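Local coordinates for secreted effector protein SifA (Salmonella typhimurium, PDB 3CXB) that acts in host cells as a secreted virulence effector needed for endosomal tubulation and the formation of Salmonella-induced filaments, and interacts with the host protein PLEKHM2, at residues A224-E228 with S229-N233; P257-K260 with M261-V265; S212-E215 with K216-I220; R150-E154 with I155-P159. All blocks are in the same frame, centred on the assembly; numbering follows the deposited sequence.

Interaction 1 (A224-E228 with S229-N233); sequences ANISE and STQQN
Ser227 is the N-cap of helix 228-241, and its hydroxyl takes up Thr230, which stands in the first turn. The amide of Thr230 points almost straight at the cap, N to Ser227 OG 3.2 Å with an N-H...O angle of 169°. The threonine hydroxyl donates to the same oxygen, with Thr230 OG1 2.7 Å from Ser227 OG. OG is in place for both because it is turned between the serine's own backbone N and carbonyl carbon (chi1 60°). The result is an N-cap whose side-chain oxygen accepts two bonds from one residue, one from backbone and one from side chain. Behind the cap the regular helical pattern starts: Gln231 N bonds to Ser227 O at 3.2 Å and Gln232 N to Glu228 O. The side chain of Gln231, extended beyond CG, runs back over the helix start, and its NE2 donates to Ile226 O at 2.9 Å, the carbonyl lying close to the plane of the amide. A second, weak bond from Gln231 NE2 to Ser227 O is 3.4 Å long. At the other end of the same amide, a water donates to Gln231 OE1 and to Glu228 OE2, bridging the two side chains. Ile226 adds the apolar part, its CG2 resting 4.1 Å from Gln231 CG and meeting that side chain at about a right angle. Helix 307-324 touches this side through His322, against Ile226, and Leu321, against Thr230, while Gln231 also leans on Ile214 and Thr218 of helix 197-220.

Interaction 2 (P257-K260 with M261-V265); sequences PIEK and MVKEV
Pro257 and Met261 are joined by the opening backbone bond of helix 258-267: with the proline at the N-cap position, Met261 N reaches Pro257 O at 2.7 Å. The i to i+4 pattern carries on through Val262 N to Ile258 O, also 2.7 Å, and Glu264 N to Lys260 O, 3.1 Å. Two charged pairs then follow the same spacing on the outer side of the turn. Lys260 NZ makes a salt bridge to Glu264 OE2 at 2.9 Å. Its chain first leaves with CG anti to the backbone N and then bends at chi2 (-76°), which swings the ammonium along the helix; Glu264 bends at its own chi2 (-87°) to meet it. The aliphatic stems touch as well, Lys260 CD lying 3.8 Å from Glu264 CG. In the other pair Glu259 and Lys263 lie side by side, both extended and pointing the same way, with Lys263 CE 3.9 Å from Glu259 CB. Their salt bridge is long, 3.9 Å from Glu259 OE2 to Lys263 NZ. Ile258, Met261 and Val262 instead face the protein: Val262 meets Val291 and Ser295 of helix 283-303, Ile258 and Met261 meet Trp197, and Met261 also touches Tyr184. The two charged pairs thus differ in kind, Lys260-Glu264 being a close ion pair that probably balances both charges locally, Glu259-Lys263 a looser attraction that likely adds less.

Interaction 3 (S212-E215 with K216-I220); sequences SGIE and KTTRI
Thr217 and Thr218, neighbours near the end of helix 197-220, each turn the hydroxyl back onto the carbonyl one helical turn earlier. In both, OG1 sits anti to the residue's own carbonyl carbon and beside its backbone N (chi1 -57° in Thr217, -65° in Thr218), the setting that lets a threonine side chain follow its own amide to the same acceptor. Thr217 OG1 donates to Gly213 O at 3.1 Å, and Thr217 N makes a bond of the same 3.1 Å to Gly213 O. The two donors approach from opposite faces of the carbonyl plane. Thr218 OG1 bonds to Ile214 O at 2.9 Å from well above the carbonyl plane, whereas Thr218 N lies nearly along the C=O axis of Ile214, 3.0 Å from the oxygen. The remaining backbone bonds are ordinary, Lys216 N to Ser212 O and Arg219 N to Glu215 O. Lys216 is fully extended; the base of its chain lies beside the Ser212 carbonyl, and the side chain touches Glu315 of helix 307-324. Arg219 CG stands beside its own backbone N (chi1 -76°), near Glu215 O, and the chain then bends at chi2, but it is poorly ordered, and its guanidinium makes no ion contact with the Glu215 carboxylate. Toward the protein, Thr217 also touches Glu315 and Thr218 touches Leu318; Ile214 packs on Ala234 of helix 228-241. Each threonine hydroxyl donates within its own helix, consistent with these side chains standing where neighbouring helices pack, and the carbonyls of Gly213 and Ile214 each carry two donors.

Interaction 4 (R150-E154 with I155-P159); sequences RRYSE and IVDYP
Tyr152 reaches over the turn to Asp157, and its hydroxyl donates to the carboxylate, OH to Asp157 OD1 2.9 Å. The oxygen lies at the edge of the ring, near its plane, but the hydroxyl comes from above the carboxylate, whose plane stands 80° from the ring. With CG anti to the backbone N (chi1 178°), the tyrosine ring lies beside the 157-158 backbone, CE1 3.7 Å from Tyr158 N. Lys73 of helix 62-75 forms a salt bridge to the same Asp157 OD1. The close part of the contact is centred on Ser153: its N bonds to Tyr158 O at 3.0 Å, and its O accepts from Val156 N and Tyr158 N, each at 3.2 Å and on opposite faces of the carbonyl. This is the end of the beta hairpin of strands 145-153 and 158-167, closed by a G1 bulge in which Asp157, with a positive phi of 52°, and Tyr158 both face Ser153. Val156 CG2 packs against Ser153 CB, while Ser153 OG bonds to Glu182. Further down the strands, the apolar stem of Arg150 meets the proline ring, CG to Pro159 CB 4.2 Å. Ile155 rests on Leu185 and Tyr186 of helix 180-187. The looser side is the outer edge of the turn, where the side chain of exposed Glu154 sets off away from residues 155-159 and a water sits 2.6 Å from Glu154 O, with a weak bond to Ile155 O.

In the fold
All four contacts are local, but their settings differ. Interactions 1 and 3 come from consecutive helices, 197-220 and 228-241, and touch each other, their centres about 11 Å apart; helix 307-324 packs on both. Interaction 1 lies furthest out, about 31 Å from the centre of the chain, and is a surface contact of hydroxyl, amide and water. Interaction 3 is partly buried and relies on hydroxyls bonded to backbone carbonyls. Interaction 2, also helical and partly buried, puts ion pairs outside and apolar side chains inside. Interaction 4, the only strand contact, is partly buried too and combines hairpin backbone bonds with a tyrosine-aspartate hydrogen bond, on the opposite side of the chain's centre from interactions 1 and 3.

Interaction 1 (A224-E228 with S229-N233)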
loop_
_atom_site.group_PDB
_atom_site.type_symbol
_atom_site.label_atom_id
_atom_site.label_comp_id
_atom_site.label_asym_id
_atom_site.label_seq_id
_atom_site.Cartn_x
_atom_site.Cartn_y
_atom_site.Cartn_z
ATOM N N ALA A 224 -28.782 16.341 3.811
ATOM C CA ALA A 224 -29.340 15.324 4.689
ATOM C C ALA A 224 -28.913 15.708 6.106
ATOM O O ALA A 224 -27.761 16.062 6.342
ATOM C CB ALA A 224 -28.793 13.964 4.322
ATOM N N ASN A 225 -29.838 15.664 7.049
ATOM C CA ASN A 225 -29.472 16.034 8.394
ATOM C C ASN A 225 -28.961 14.814 9.134
ATOM O O ASN A 225 -29.740 14.078 9.746
ATOM C CB ASN A 225 -30.668 16.640 9.128
ATOM C CG ASN A 225 -30.251 17.637 10.184
ATOM O OD1 ASN A 225 -31.093 18.276 10.815
ATOM N ND2 ASN A 225 -28.941 17.783 10.380
ATOM N N ILE A 226 -27.652 14.590 9.056
ATOM C CA ILE A 226 -27.013 13.465 9.734
ATOM C C ILE A 226 -26.536 13.946 11.100
ATOM O O ILE A 226 -25.515 14.645 11.223
ATOM C CB ILE A 226 -25.823 12.929 8.925
ATOM C CG1 ILE A 226 -26.322 12.351 7.602
ATOM C CG2 ILE A 226 -25.092 11.860 9.712
ATOM C CD1 ILE A 226 -25.241 11.704 6.764
ATOM N N SER A 227 -27.303 13.563 12.119
ATOM C CA SER A 227 -27.045 13.943 13.503
ATOM C C SER A 227 -25.604 13.722 13.880
ATOM O O SER A 227 -24.955 12.832 13.350
ATOM C CB SER A 227 -27.936 13.137 14.457
ATOM O OG SER A 227 -27.688 11.753 14.335
ATOM N N GLU A 228 -25.109 14.545 14.793
ATOM C CA GLU A 228 -23.740 14.430 15.277
ATOM C C GLU A 228 -23.611 13.128 16.084
ATOM O O GLU A 228 -22.510 12.650 16.362
ATOM C CB GLU A 228 -23.421 15.634 16.146
ATOM C CG GLU A 228 -22.031 15.651 16.694
ATOM C CD GLU A 228 -21.530 17.062 16.899
ATOM O OE1 GLU A 228 -22.296 17.904 17.426
ATOM O OE2 GLU A 228 -20.365 17.324 16.531
ATOM N N SER A 229 -24.761 12.566 16.444
ATOM C CA SER A 229 -24.835 11.325 17.196
ATOM C C SER A 229 -24.349 10.212 16.272
ATOM O O SER A 229 -23.320 9.564 16.540
ATOM C CB SER A 229 -26.288 11.069 17.615
ATOM O OG SER A 229 -26.424 9.933 18.450
ATOM N N THR A 230 -25.096 10.012 15.180
ATOM C CA THR A 230 -24.774 9.002 14.176
ATOM C C THR A 230 -23.316 9.181 13.786
ATOM O O THR A 230 -22.583 8.208 13.595
ATOM C CB THR A 230 -25.596 9.159 12.884
ATOM O OG1 THR A 230 -26.970 9.412 13.202
ATOM C CG2 THR A 230 -25.495 7.879 12.047
ATOM N N GLN A 231 -22.886 10.427 13.684
ATOM C CA GLN A 231 -21.512 10.675 13.316
ATOM C C GLN A 231 -20.577 10.008 14.291
ATOM O O GLN A 231 -19.556 9.450 13.888
ATOM C CB GLN A 231 -21.230 12.172 13.252
ATOM C CG GLN A 231 -21.887 12.828 12.049
ATOM C CD GLN A 231 -21.668 14.314 12.002
ATOM O OE1 GLN A 231 -20.528 14.785 12.041
ATOM N NE2 GLN A 231 -22.762 15.070 11.909
ATOM N N GLN A 232 -20.923 10.045 15.575
ATOM C CA GLN A 232 -20.058 9.428 16.571
ATOM C C GLN A 232 -20.260 7.918 16.595
ATOM O O GLN A 232 -19.316 7.157 16.822
ATOM C CB GLN A 232 -20.304 10.024 17.959
ATOM C CG GLN A 232 -19.183 9.707 18.947
ATOM C CD GLN A 232 -17.834 10.260 18.500
ATOM O OE1 GLN A 232 -17.487 10.203 17.320
ATOM N NE2 GLN A 232 -17.063 10.786 19.446
ATOM N N ASN A 233 -21.491 7.486 16.352
ATOM C CA ASN A 233 -21.770 6.066 16.332
ATOM C C ASN A 233 -20.949 5.415 15.220
ATOM O O ASN A 233 -20.341 4.367 15.423
ATOM C CB ASN A 233 -23.269 5.825 16.132
ATOM C CG ASN A 233 -24.062 5.921 17.441
ATOM O OD1 ASN A 233 -23.858 6.836 18.250
ATOM N ND2 ASN A 233 -24.973 4.973 17.648
HETATM O O HOH W 1 -18.646 15.872 14.302
#

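Interaction 2 (P257-K260 with M261-V265)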
loop_
_atom_site.group_PDB
_atom_site.type_symbol
_atom_site.label_atom_id
_atom_site.label_comp_id
_atom_site.label_asym_id
_atom_site.label_seq_id
_atom_site.Cartn_x
_atom_site.Cartn_y
_atom_site.Cartn_z
ATOM N N PRO A 257 5.060 10.718 13.908
ATOM C CA PRO A 257 4.194 9.987 12.982
ATOM C C PRO A 257 4.686 9.986 11.537
ATOM O O PRO A 257 5.586 10.751 11.174
ATOM C CB PRO A 257 2.848 10.689 13.150
ATOM C CG PRO A 257 3.235 12.067 13.481
ATOM C CD PRO A 257 4.345 11.872 14.472
ATOM N N ILE A 258 4.098 9.110 10.721
ATOM C CA ILE A 258 4.459 8.999 9.313
ATOM C C ILE A 258 4.275 10.315 8.549
ATOM O O ILE A 258 5.103 10.657 7.710
ATOM C CB ILE A 258 3.652 7.882 8.613
ATOM C CG1 ILE A 258 3.961 6.540 9.269
ATOM C CG2 ILE A 258 3.997 7.836 7.138
ATOM C CD1 ILE A 258 3.331 5.366 8.591
ATOM N N GLU A 259 3.213 11.060 8.831
ATOM C CA GLU A 259 3.013 12.319 8.130
ATOM C C GLU A 259 4.158 13.275 8.400
ATOM O O GLU A 259 4.799 13.766 7.473
ATOM C CB GLU A 259 1.703 12.972 8.550
ATOM C CG GLU A 259 0.478 12.176 8.159
ATOM C CD GLU A 259 -0.810 12.921 8.438
ATOM O OE1 GLU A 259 -1.896 12.338 8.201
ATOM O OE2 GLU A 259 -0.729 14.089 8.893
ATOM N N LYS A 260 4.410 13.537 9.678
ATOM C CA LYS A 260 5.482 14.443 10.067
ATOM C C LYS A 260 6.780 13.841 9.532
ATOM O O LYS A 260 7.694 14.545 9.097
ATOM C CB LYS A 260 5.517 14.568 11.595
ATOM C CG LYS A 260 6.279 15.777 12.135
ATOM C CD LYS A 260 7.784 15.590 12.046
ATOM C CE LYS A 260 8.518 16.738 12.712
ATOM N NZ LYS A 260 9.985 16.522 12.676
ATOM N N MET A 261 6.826 12.518 9.549
ATOM C CA MET A 261 7.971 11.776 9.073
ATOM C C MET A 261 8.277 12.125 7.622
ATOM O O MET A 261 9.424 12.399 7.269
ATOM C CB MET A 261 7.678 10.287 9.193
ATOM C CG MET A 261 8.725 9.509 9.932
ATOM S SD MET A 261 8.104 7.911 10.457
ATOM C CE MET A 261 8.867 6.840 9.196
ATOM N N VAL A 262 7.243 12.109 6.782
ATOM C CA VAL A 262 7.399 12.406 5.361
ATOM C C VAL A 262 7.511 13.895 5.065
ATOM O O VAL A 262 8.257 14.299 4.172
ATOM C CB VAL A 262 6.229 11.817 4.532
ATOM C CG1 VAL A 262 4.900 12.291 5.085
ATOM C CG2 VAL A 262 6.363 12.237 3.076
ATOM N N LYS A 263 6.763 14.709 5.803
ATOM C CA LYS A 263 6.809 16.156 5.613
ATOM C C LYS A 263 8.269 16.601 5.731
ATOM O O LYS A 263 8.707 17.530 5.046
ATOM C CB LYS A 263 5.957 16.851 6.680
ATOM C CG LYS A 263 4.491 16.463 6.646
ATOM C CD LYS A 263 3.723 17.054 7.814
ATOM C CE LYS A 263 2.235 16.711 7.746
ATOM N NZ LYS A 263 1.439 17.354 8.842
ATOM N N GLU A 264 9.010 15.909 6.594
ATOM C CA GLU A 264 10.423 16.177 6.844
ATOM C C GLU A 264 11.291 15.872 5.641
ATOM O O GLU A 264 11.858 16.770 5.028
ATOM C CB GLU A 264 10.910 15.327 8.018
ATOM C CG GLU A 264 10.465 15.817 9.377
ATOM C CD GLU A 264 11.412 16.845 9.953
ATOM O OE1 GLU A 264 12.619 16.535 10.069
ATOM O OE2 GLU A 264 10.953 17.957 10.290
ATOM N N VAL A 265 11.393 14.586 5.324
ATOM C CA VAL A 265 12.199 14.108 4.209
ATOM C C VAL A 265 11.931 14.825 2.895
ATOM O O VAL A 265 12.728 14.731 1.967
ATOM C CB VAL A 265 11.979 12.611 3.978
ATOM C CG1 VAL A 265 12.403 11.825 5.204
ATOM C CG2 VAL A 265 10.521 12.357 3.686
#

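Interaction 3 (S212-E215 with K216-I220)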
loop_
_atom_site.group_PDB
_atom_site.type_symbol
_atom_site.label_atom_id
_atom_site.label_comp_id
_atom_site.label_asym_id
_atom_site.label_seq_id
_atom_site.Cartn_x
_atom_site.Cartn_y
_atom_site.Cartn_z
ATOM N N SER A 212 -11.902 11.566 8.952
ATOM C CA SER A 212 -11.987 12.313 7.702
ATOM C C SER A 212 -13.186 11.769 6.930
ATOM O O SER A 212 -14.081 12.527 6.543
ATOM C CB SER A 212 -10.711 12.138 6.894
ATOM O OG SER A 212 -9.590 12.369 7.720
ATOM N N GLY A 213 -13.216 10.456 6.724
ATOM C CA GLY A 213 -14.334 9.869 6.012
ATOM C C GLY A 213 -15.684 10.337 6.544
ATOM O O GLY A 213 -16.601 10.630 5.778
ATOM N N ILE A 214 -15.812 10.417 7.864
ATOM C CA ILE A 214 -17.067 10.836 8.466
ATOM C C ILE A 214 -17.382 12.265 8.075
ATOM O O ILE A 214 -18.398 12.536 7.441
ATOM C CB ILE A 214 -17.019 10.752 10.015
ATOM C CG1 ILE A 214 -16.664 9.330 10.450
ATOM C CG2 ILE A 214 -18.381 11.138 10.611
ATOM C CD1 ILE A 214 -17.647 8.289 9.947
ATOM N N GLU A 215 -16.498 13.176 8.455
ATOM C CA GLU A 215 -16.678 14.591 8.168
ATOM C C GLU A 215 -16.874 14.855 6.672
ATOM O O GLU A 215 -17.602 15.766 6.283
ATOM C CB GLU A 215 -15.471 15.374 8.681
ATOM C CG GLU A 215 -15.196 15.188 10.162
ATOM C CD GLU A 215 -13.917 15.874 10.603
ATOM O OE1 GLU A 215 -12.848 15.599 9.999
ATOM O OE2 GLU A 215 -13.978 16.686 11.555
ATOM N N LYS A 216 -16.225 14.046 5.841
ATOM C CA LYS A 216 -16.320 14.184 4.398
ATOM C C LYS A 216 -17.722 13.873 3.868
ATOM O O LYS A 216 -18.350 14.705 3.215
ATOM C CB LYS A 216 -15.296 13.263 3.724
ATOM C CG LYS A 216 -15.293 13.327 2.199
ATOM C CD LYS A 216 -14.231 12.419 1.591
ATOM C CE LYS A 216 -14.211 12.513 0.063
ATOM N NZ LYS A 216 -13.217 11.575 -0.550
ATOM N N THR A 217 -18.202 12.666 4.145
ATOM C CA THR A 217 -19.518 12.245 3.699
ATOM C C THR A 217 -20.607 13.169 4.259
ATOM O O THR A 217 -21.641 13.381 3.621
ATOM C CB THR A 217 -19.798 10.789 4.141
ATOM O OG1 THR A 217 -18.779 9.930 3.629
ATOM C CG2 THR A 217 -21.148 10.307 3.616
ATOM N N THR A 218 -20.372 13.712 5.453
ATOM C CA THR A 218 -21.338 14.602 6.097
ATOM C C THR A 218 -21.494 15.913 5.320
ATOM O O THR A 218 -22.600 16.441 5.177
ATOM C CB THR A 218 -20.919 14.877 7.572
ATOM O OG1 THR A 218 -20.984 13.649 8.304
ATOM C CG2 THR A 218 -21.857 15.862 8.253
ATOM N N ARG A 219 -20.379 16.422 4.814
ATOM C CA ARG A 219 -20.380 17.644 4.028
ATOM C C ARG A 219 -21.189 17.476 2.734
ATOM O O ARG A 219 -22.179 18.179 2.515
ATOM C CB ARG A 219 -18.938 18.046 3.697
ATOM C CG ARG A 219 -18.191 18.670 4.870
ATOM C CD ARG A 219 -18.830 20.002 5.257
ATOM N NE ARG A 219 -18.277 20.586 6.477
ATOM C CZ ARG A 219 -18.417 20.063 7.690
ATOM N NH1 ARG A 219 -17.878 20.672 8.738
ATOM N NH2 ARG A 219 -19.091 18.932 7.858
ATOM N N ILE A 220 -20.778 16.530 1.888
ATOM C CA ILE A 220 -21.463 16.299 0.620
ATOM C C ILE A 220 -22.929 15.965 0.827
ATOM O O ILE A 220 -23.781 16.324 0.012
ATOM C CB ILE A 220 -20.805 15.163 -0.210
ATOM C CG1 ILE A 220 -21.113 13.804 0.405
ATOM C CG2 ILE A 220 -19.304 15.383 -0.288
ATOM C CD1 ILE A 220 -20.566 12.652 -0.399
#

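Interaction 4 (R150-E154 with I155-P159)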
loop_
_atom_site.group_PDB
_atom_site.type_symbol
_atom_site.label_atom_id
_atom_site.label_comp_id
_atom_site.label_asym_id
_atom_site.label_seq_id
_atom_site.Cartn_x
_atom_site.Cartn_y
_atom_site.Cartn_z
ATOM N N ARG A 150 9.543 2.841 -6.163
ATOM C CA ARG A 150 9.793 2.156 -4.907
ATOM C C ARG A 150 10.759 0.986 -5.004
ATOM O O ARG A 150 10.892 0.371 -6.053
ATOM C CB ARG A 150 8.462 1.680 -4.333
ATOM C CG ARG A 150 7.766 0.629 -5.195
ATOM C CD ARG A 150 6.286 0.481 -4.840
ATOM N NE ARG A 150 5.415 1.290 -5.692
ATOM C CZ ARG A 150 4.409 2.032 -5.236
ATOM N NH1 ARG A 150 3.661 2.732 -6.079
ATOM N NH2 ARG A 150 4.162 2.084 -3.932
ATOM N N ARG A 151 11.432 0.693 -3.892
ATOM C CA ARG A 151 12.402 -0.405 -3.821
ATOM C C ARG A 151 12.149 -1.201 -2.535
ATOM O O ARG A 151 11.687 -0.652 -1.541
ATOM C CB ARG A 151 13.829 0.150 -3.854
ATOM C CG ARG A 151 14.185 1.042 -2.671
ATOM C CD ARG A 151 15.620 1.586 -2.764
ATOM N NE ARG A 151 15.764 2.630 -3.781
ATOM C CZ ARG A 151 16.434 2.494 -4.922
ATOM N NH1 ARG A 151 16.503 3.508 -5.770
ATOM N NH2 ARG A 151 17.039 1.347 -5.215
ATOM N N TYR A 152 12.432 -2.497 -2.573
ATOM C CA TYR A 152 12.206 -3.380 -1.435
ATOM C C TYR A 152 12.817 -2.912 -0.124
ATOM O O TYR A 152 13.975 -2.508 -0.085
ATOM C CB TYR A 152 12.749 -4.763 -1.763
ATOM C CG TYR A 152 12.617 -5.756 -0.641
ATOM C CD1 TYR A 152 11.396 -6.365 -0.365
ATOM C CD2 TYR A 152 13.713 -6.095 0.139
ATOM C CE1 TYR A 152 11.262 -7.291 0.656
ATOM C CE2 TYR A 152 13.592 -7.018 1.170
ATOM C CZ TYR A 152 12.361 -7.617 1.422
ATOM O OH TYR A 152 12.246 -8.548 2.428
ATOM N N SER A 153 12.041 -2.977 0.951
ATOM C CA SER A 153 12.521 -2.585 2.273
ATOM C C SER A 153 12.283 -3.759 3.213
ATOM O O SER A 153 11.142 -4.042 3.569
ATOM C CB SER A 153 11.750 -1.371 2.766
ATOM O OG SER A 153 12.138 -1.023 4.078
ATOM N N GLU A 154 13.352 -4.436 3.624
ATOM C CA GLU A 154 13.201 -5.605 4.489
ATOM C C GLU A 154 12.765 -5.301 5.909
ATOM O O GLU A 154 12.412 -6.207 6.655
ATOM C CB GLU A 154 14.485 -6.433 4.516
ATOM C CG GLU A 154 15.509 -6.014 5.552
ATOM C CD GLU A 154 16.663 -7.001 5.637
ATOM O OE1 GLU A 154 17.498 -7.023 4.700
ATOM O OE2 GLU A 154 16.722 -7.760 6.632
ATOM N N ILE A 155 12.793 -4.031 6.291
ATOM C CA ILE A 155 12.350 -3.657 7.629
ATOM C C ILE A 155 10.845 -3.850 7.715
ATOM O O ILE A 155 10.312 -4.131 8.777
ATOM C CB ILE A 155 12.708 -2.188 7.959
ATOM C CG1 ILE A 155 14.196 -2.106 8.270
ATOM C CG2 ILE A 155 11.918 -1.687 9.161
ATOM C CD1 ILE A 155 14.635 -3.113 9.333
ATOM N N VAL A 156 10.171 -3.690 6.585
ATOM C CA VAL A 156 8.730 -3.876 6.496
ATOM C C VAL A 156 8.433 -5.133 5.665
ATOM O O VAL A 156 7.286 -5.588 5.597
ATOM C CB VAL A 156 8.073 -2.689 5.807
ATOM C CG1 VAL A 156 8.066 -1.498 6.715
ATOM C CG2 VAL A 156 8.823 -2.373 4.532
ATOM N N ASP A 157 9.487 -5.696 5.067
ATOM C CA ASP A 157 9.401 -6.870 4.193
ATOM C C ASP A 157 8.338 -6.602 3.135
ATOM O O ASP A 157 7.374 -7.346 2.968
ATOM C CB ASP A 157 9.061 -8.114 4.984
ATOM C CG ASP A 157 9.043 -9.342 4.125
ATOM O OD1 ASP A 157 9.510 -9.274 2.967
ATOM O OD2 ASP A 157 8.566 -10.382 4.606
ATOM N N TYR A 158 8.543 -5.514 2.409
ATOM C CA TYR A 158 7.613 -5.096 1.388
ATOM C C TYR A 158 8.249 -3.911 0.693
ATOM O O TYR A 158 9.089 -3.229 1.284
ATOM C CB TYR A 158 6.332 -4.616 2.048
ATOM C CG TYR A 158 5.130 -4.646 1.145
ATOM C CD1 TYR A 158 4.428 -5.835 0.935
ATOM C CD2 TYR A 158 4.663 -3.486 0.535
ATOM C CE1 TYR A 158 3.284 -5.869 0.149
ATOM C CE2 TYR A 158 3.515 -3.504 -0.254
ATOM C CZ TYR A 158 2.825 -4.704 -0.443
ATOM O OH TYR A 158 1.665 -4.742 -1.199
ATOM N N PRO A 159 7.879 -3.639 -0.568
ATOM C CA PRO A 159 8.512 -2.474 -1.186
ATOM C C PRO A 159 7.876 -1.211 -0.623
ATOM O O PRO A 159 6.682 -1.189 -0.314
ATOM C CB PRO A 159 8.236 -2.679 -2.671
ATOM C CG PRO A 159 6.993 -3.480 -2.685
ATOM C CD PRO A 159 7.176 -4.453 -1.570
HETATM O O HOH W 2 11.124 -6.804 8.859
#